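PDB 5D2E: MlnE from Bacillus amyloliquefaciens subsp. plantarum, which carries an N-terminal B-type ketoreductase domain that binds NADP in the macrolactin polyketide assembly line and probably reduces beta-keto groups of the growing chain. Local coordinates for residues Arg92-Phe101 / Asp110-Gln121. Sequence-based numbering, arbitrary orientation.
Sequences RFEDCRNGRF and DYDALCGVLRSQ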
loop_
_atom_site.group_PDB
_atom_site.type_symbol
_atom_site.label_atom_id
_atom_site.label_comp_id
_atom_site.label_asym_id
_atom_site.label_seq_id
_atom_site.Cartn_x
_atom_site.Cartn_y
_atom_site.Cartn_z
ATOM N N ARG A 92 -14.577 0.809 -28.004
ATOM C CA ARG A 92 -15.922 1.192 -27.628
ATOM C C ARG A 92 -16.583 0.069 -26.817
ATOM O O ARG A 92 -16.227 -1.102 -26.949
ATOM C CB ARG A 92 -16.782 1.344 -28.878
ATOM C CG ARG A 92 -16.415 2.392 -29.925
ATOM C CD ARG A 92 -17.430 2.277 -31.089
ATOM N NE ARG A 92 -17.522 0.880 -31.605
ATOM C CZ ARG A 92 -18.518 -0.025 -31.410
ATOM N NH1 ARG A 92 -19.631 0.225 -30.711
ATOM N NH2 ARG A 92 -18.398 -1.232 -31.944
ATOM N N PHE A 93 -17.609 0.444 -26.062
ATOM C CA PHE A 93 -18.515 -0.519 -25.483
ATOM C C PHE A 93 -19.312 -1.155 -26.591
ATOM O O PHE A 93 -19.869 -0.464 -27.434
ATOM C CB PHE A 93 -19.488 0.124 -24.531
ATOM C CG PHE A 93 -20.545 -0.814 -24.032
ATOM C CD1 PHE A 93 -20.257 -1.723 -23.049
ATOM C CD2 PHE A 93 -21.788 -0.832 -24.594
ATOM C CE1 PHE A 93 -21.215 -2.598 -22.595
ATOM C CE2 PHE A 93 -22.780 -1.694 -24.146
ATOM C CZ PHE A 93 -22.485 -2.592 -23.142
ATOM N N GLU A 94 -19.379 -2.460 -26.575
ATOM C CA GLU A 94 -20.185 -3.195 -27.565
ATOM C C GLU A 94 -20.693 -4.487 -26.967
ATOM O O GLU A 94 -19.923 -5.235 -26.412
ATOM C CB GLU A 94 -19.375 -3.547 -28.839
ATOM C CG GLU A 94 -20.276 -4.103 -29.937
ATOM C CD GLU A 94 -19.542 -4.371 -31.253
ATOM O OE1 GLU A 94 -18.420 -3.872 -31.416
ATOM O OE2 GLU A 94 -20.052 -5.138 -32.090
ATOM N N ASP A 95 -21.981 -4.742 -27.107
ATOM C CA ASP A 95 -22.529 -6.052 -26.846
ATOM C C ASP A 95 -22.156 -6.924 -28.074
ATOM O O ASP A 95 -22.699 -6.727 -29.163
ATOM C CB ASP A 95 -24.033 -5.945 -26.670
ATOM C CG ASP A 95 -24.706 -7.228 -26.438
ATOM O OD1 ASP A 95 -24.117 -8.285 -26.665
ATOM O OD2 ASP A 95 -25.879 -7.203 -25.916
ATOM N N CYS A 96 -21.232 -7.857 -27.900
ATOM C CA CYS A 96 -20.810 -8.716 -28.995
ATOM C C CYS A 96 -21.577 -10.046 -29.079
ATOM O O CYS A 96 -21.107 -11.006 -29.705
ATOM C CB CYS A 96 -19.279 -8.947 -28.890
ATOM S SG CYS A 96 -18.380 -7.422 -28.997
ATOM N N ARG A 97 -22.751 -10.085 -28.435
ATOM C CA ARG A 97 -23.715 -11.194 -28.406
ATOM C C ARG A 97 -23.352 -12.324 -27.531
ATOM O O ARG A 97 -22.183 -12.688 -27.398
ATOM C CB ARG A 97 -24.028 -11.766 -29.826
ATOM C CG ARG A 97 -24.249 -10.705 -30.908
ATOM C CD ARG A 97 -24.616 -11.422 -32.202
ATOM N NE ARG A 97 -24.444 -10.565 -33.356
ATOM C CZ ARG A 97 -24.615 -10.999 -34.610
ATOM N NH1 ARG A 97 -24.967 -12.259 -34.848
ATOM N NH2 ARG A 97 -24.421 -10.158 -35.597
ATOM N N ASN A 98 -24.403 -12.977 -27.037
ATOM C CA ASN A 98 -24.290 -14.236 -26.371
ATOM C C ASN A 98 -23.245 -14.197 -25.248
ATOM O O ASN A 98 -22.489 -15.124 -25.064
ATOM C CB ASN A 98 -23.983 -15.347 -27.334
ATOM C CG ASN A 98 -25.117 -15.506 -28.373
ATOM O OD1 ASN A 98 -26.320 -15.470 -28.029
ATOM N ND2 ASN A 98 -24.741 -15.459 -29.624
ATOM N N GLY A 99 -23.241 -13.111 -24.498
ATOM C CA GLY A 99 -22.430 -13.070 -23.275
ATOM C C GLY A 99 -21.070 -12.448 -23.468
ATOM O O GLY A 99 -20.326 -12.335 -22.496
ATOM N N ARG A 100 -20.761 -11.963 -24.663
ATOM C CA ARG A 100 -19.505 -11.327 -24.914
ATOM C C ARG A 100 -19.663 -9.870 -25.040
ATOM O O ARG A 100 -20.603 -9.409 -25.720
ATOM C CB ARG A 100 -18.864 -11.823 -26.248
ATOM C CG ARG A 100 -18.634 -13.320 -26.328
ATOM C CD ARG A 100 -17.596 -13.759 -25.381
ATOM N NE ARG A 100 -16.253 -13.317 -25.744
ATOM C CZ ARG A 100 -15.361 -13.988 -26.501
ATOM N NH1 ARG A 100 -15.636 -15.137 -27.086
ATOM N NH2 ARG A 100 -14.164 -13.467 -26.704
ATOM N N PHE A 101 -18.756 -9.095 -24.445
ATOM C CA PHE A 101 -18.722 -7.661 -24.580
ATOM C C PHE A 101 -17.308 -7.158 -24.761
ATOM O O PHE A 101 -16.330 -7.811 -24.371
ATOM C CB PHE A 101 -19.262 -6.983 -23.324
ATOM C CG PHE A 101 -20.692 -7.224 -23.051
ATOM C CD1 PHE A 101 -21.089 -8.378 -22.400
ATOM C CD2 PHE A 101 -21.639 -6.257 -23.373
ATOM C CE1 PHE A 101 -22.382 -8.619 -22.131
ATOM C CE2 PHE A 101 -22.975 -6.508 -23.112
ATOM C CZ PHE A 101 -23.352 -7.702 -22.508
ATOM N N ASP A 110 -18.710 3.336 -19.820
ATOM C CA ASP A 110 -18.801 1.960 -20.369
ATOM C C ASP A 110 -19.263 0.965 -19.298
ATOM O O ASP A 110 -20.020 0.046 -19.615
ATOM C CB ASP A 110 -17.467 1.528 -21.017
ATOM C CG ASP A 110 -17.206 2.212 -22.360
ATOM O OD1 ASP A 110 -17.958 3.149 -22.750
ATOM O OD2 ASP A 110 -16.206 1.855 -23.009
ATOM N N TYR A 111 -18.827 1.127 -18.038
ATOM C CA TYR A 111 -19.333 0.250 -16.970
ATOM C C TYR A 111 -20.808 0.464 -16.774
ATOM O O TYR A 111 -21.559 -0.488 -16.505
ATOM C CB TYR A 111 -18.561 0.408 -15.660
ATOM C CG TYR A 111 -17.127 -0.051 -15.692
ATOM C CD1 TYR A 111 -16.149 0.786 -16.099
ATOM C CD2 TYR A 111 -16.748 -1.350 -15.327
ATOM C CE1 TYR A 111 -14.834 0.404 -16.141
ATOM C CE2 TYR A 111 -15.406 -1.747 -15.347
ATOM C CZ TYR A 111 -14.452 -0.871 -15.743
ATOM O OH TYR A 111 -13.086 -1.119 -15.856
ATOM N N ASP A 112 -21.281 1.712 -16.916
ATOM C CA ASP A 112 -22.721 1.967 -16.843
ATOM C C ASP A 112 -23.491 1.257 -17.871
ATOM O O ASP A 112 -24.567 0.682 -17.583
ATOM C CB ASP A 112 -23.046 3.466 -16.962
ATOM C CG ASP A 112 -22.592 4.228 -15.796
ATOM O OD1 ASP A 112 -22.606 3.743 -14.632
ATOM O OD2 ASP A 112 -22.207 5.378 -16.049
ATOM N N ALA A 113 -22.986 1.336 -19.112
ATOM C CA ALA A 113 -23.588 0.654 -20.244
ATOM C C ALA A 113 -23.652 -0.843 -20.009
ATOM O O ALA A 113 -24.683 -1.459 -20.255
ATOM C CB ALA A 113 -22.800 0.916 -21.506
ATOM N N LEU A 114 -22.532 -1.430 -19.540
ATOM C CA LEU A 114 -22.521 -2.844 -19.211
ATOM C C LEU A 114 -23.605 -3.197 -18.200
ATOM O O LEU A 114 -24.315 -4.183 -18.402
ATOM C CB LEU A 114 -21.166 -3.283 -18.642
ATOM C CG LEU A 114 -20.979 -4.749 -18.310
ATOM C CD1 LEU A 114 -21.082 -5.629 -19.564
ATOM C CD2 LEU A 114 -19.649 -4.974 -17.639
ATOM N N CYS A 115 -23.657 -2.462 -17.073
ATOM C CA CYS A 115 -24.692 -2.696 -16.077
ATOM C C CYS A 115 -26.123 -2.575 -16.686
ATOM O O CYS A 115 -26.968 -3.382 -16.427
ATOM C CB CYS A 115 -24.578 -1.717 -14.915
ATOM S SG CYS A 115 -23.059 -1.819 -13.990
ATOM N N GLY A 116 -26.336 -1.554 -17.484
ATOM C CA GLY A 116 -27.637 -1.308 -18.121
ATOM C C GLY A 116 -28.026 -2.451 -19.005
ATOM O O GLY A 116 -29.125 -3.001 -18.898
ATOM N N VAL A 117 -27.094 -2.903 -19.827
ATOM C CA VAL A 117 -27.420 -3.998 -20.703
ATOM C C VAL A 117 -27.706 -5.298 -19.975
ATOM O O VAL A 117 -28.684 -5.998 -20.281
ATOM C CB VAL A 117 -26.330 -4.174 -21.799
ATOM C CG1 VAL A 117 -26.598 -5.439 -22.589
ATOM C CG2 VAL A 117 -26.329 -2.978 -22.738
ATOM N N LEU A 118 -26.861 -5.648 -18.983
ATOM C CA LEU A 118 -27.082 -6.877 -18.240
ATOM C C LEU A 118 -28.434 -6.865 -17.505
ATOM O O LEU A 118 -29.113 -7.868 -17.457
ATOM C CB LEU A 118 -25.951 -7.133 -17.268
ATOM C CG LEU A 118 -24.604 -7.438 -17.969
ATOM C CD1 LEU A 118 -23.548 -7.560 -16.874
ATOM C CD2 LEU A 118 -24.625 -8.680 -18.825
ATOM N N ARG A 119 -28.803 -5.710 -16.969
ATOM C CA ARG A 119 -30.074 -5.587 -16.284
ATOM C C ARG A 119 -31.217 -5.801 -17.278
ATOM O O ARG A 119 -32.154 -6.579 -17.010
ATOM C CB ARG A 119 -30.157 -4.261 -15.561
ATOM C CG ARG A 119 -29.303 -4.275 -14.265
ATOM C CD ARG A 119 -29.595 -3.119 -13.353
ATOM N NE ARG A 119 -31.002 -3.017 -12.921
ATOM C CZ ARG A 119 -31.493 -1.986 -12.240
ATOM N NH1 ARG A 119 -30.702 -0.975 -11.919
ATOM N NH2 ARG A 119 -32.781 -1.920 -11.938
ATOM N N SER A 120 -31.067 -5.231 -18.452
ATOM C CA SER A 120 -32.066 -5.414 -19.490
ATOM C C SER A 120 -32.202 -6.863 -19.935
ATOM O O SER A 120 -33.275 -7.258 -20.419
ATOM C CB SER A 120 -31.750 -4.528 -20.708
ATOM O OG SER A 120 -31.733 -3.125 -20.387
ATOM N N GLN A 121 -31.124 -7.653 -19.815
ATOM C CA GLN A 121 -31.046 -9.019 -20.219
ATOM C C GLN A 121 -31.386 -9.981 -19.099
ATOM O O GLN A 121 -31.365 -11.171 -19.280
ATOM C CB GLN A 121 -29.617 -9.299 -20.710
ATOM C CG GLN A 121 -29.320 -8.678 -22.036
ATOM C CD GLN A 121 -27.879 -8.823 -22.457
ATOM O OE1 GLN A 121 -26.993 -9.188 -21.665
ATOM N NE2 GLN A 121 -27.626 -8.516 -23.717
HETATM O O HOH W 1 -18.287 3.291 -25.554
#
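A small beta-hairpin (strands 94-95 and 100-103) at the edge of the Rossmann-like structural subdomain of the ketoreductase, and the residue leading into it, pack here on helix 108-120, through Phe101 and Phe93. Ala113 CB sits almost directly over the centre of one face of the Phe93 ring, 3.6 Å from its centroid, a CH-pi contact. At the ring's edge, Phe93 CZ meets Val117 CG2 at 3.9 Å. Phe93 CG is anti to the backbone N (chi1 173°), which lays the ring along the helix surface. Phe101 repeats the pattern deeper in the core. Leu114 CD1 stands over the centre of its ring, 3.8 Å from the centroid, while Val117 CG1 approaches in plane at CE2. Val117 therefore divides its two methyls between the edges of both rings. Ile85 and Val87 of the neighbouring parallel strand 84-89 also touch Phe101.

Polar contacts lie at both ends. Gln121 NE2 gives a weak, bent bond to Asp95 OD2 (3.1 Å, 123°), with amide and carboxylate planes 73° apart. Asp95 OD1 takes the N-H of Arg97 at 2.9 Å, forming an Asx turn. At the other end a water bridges Phe93 N and Asp110 OD1, and Asp110 OD2 accepts from Asn104 N. The contact lies away from the NADP site. It is a helix packed on an edge hairpin and its lead-in within an alpha/beta Rossmann-like fold, the bulged hairpin closed by a type I' turn.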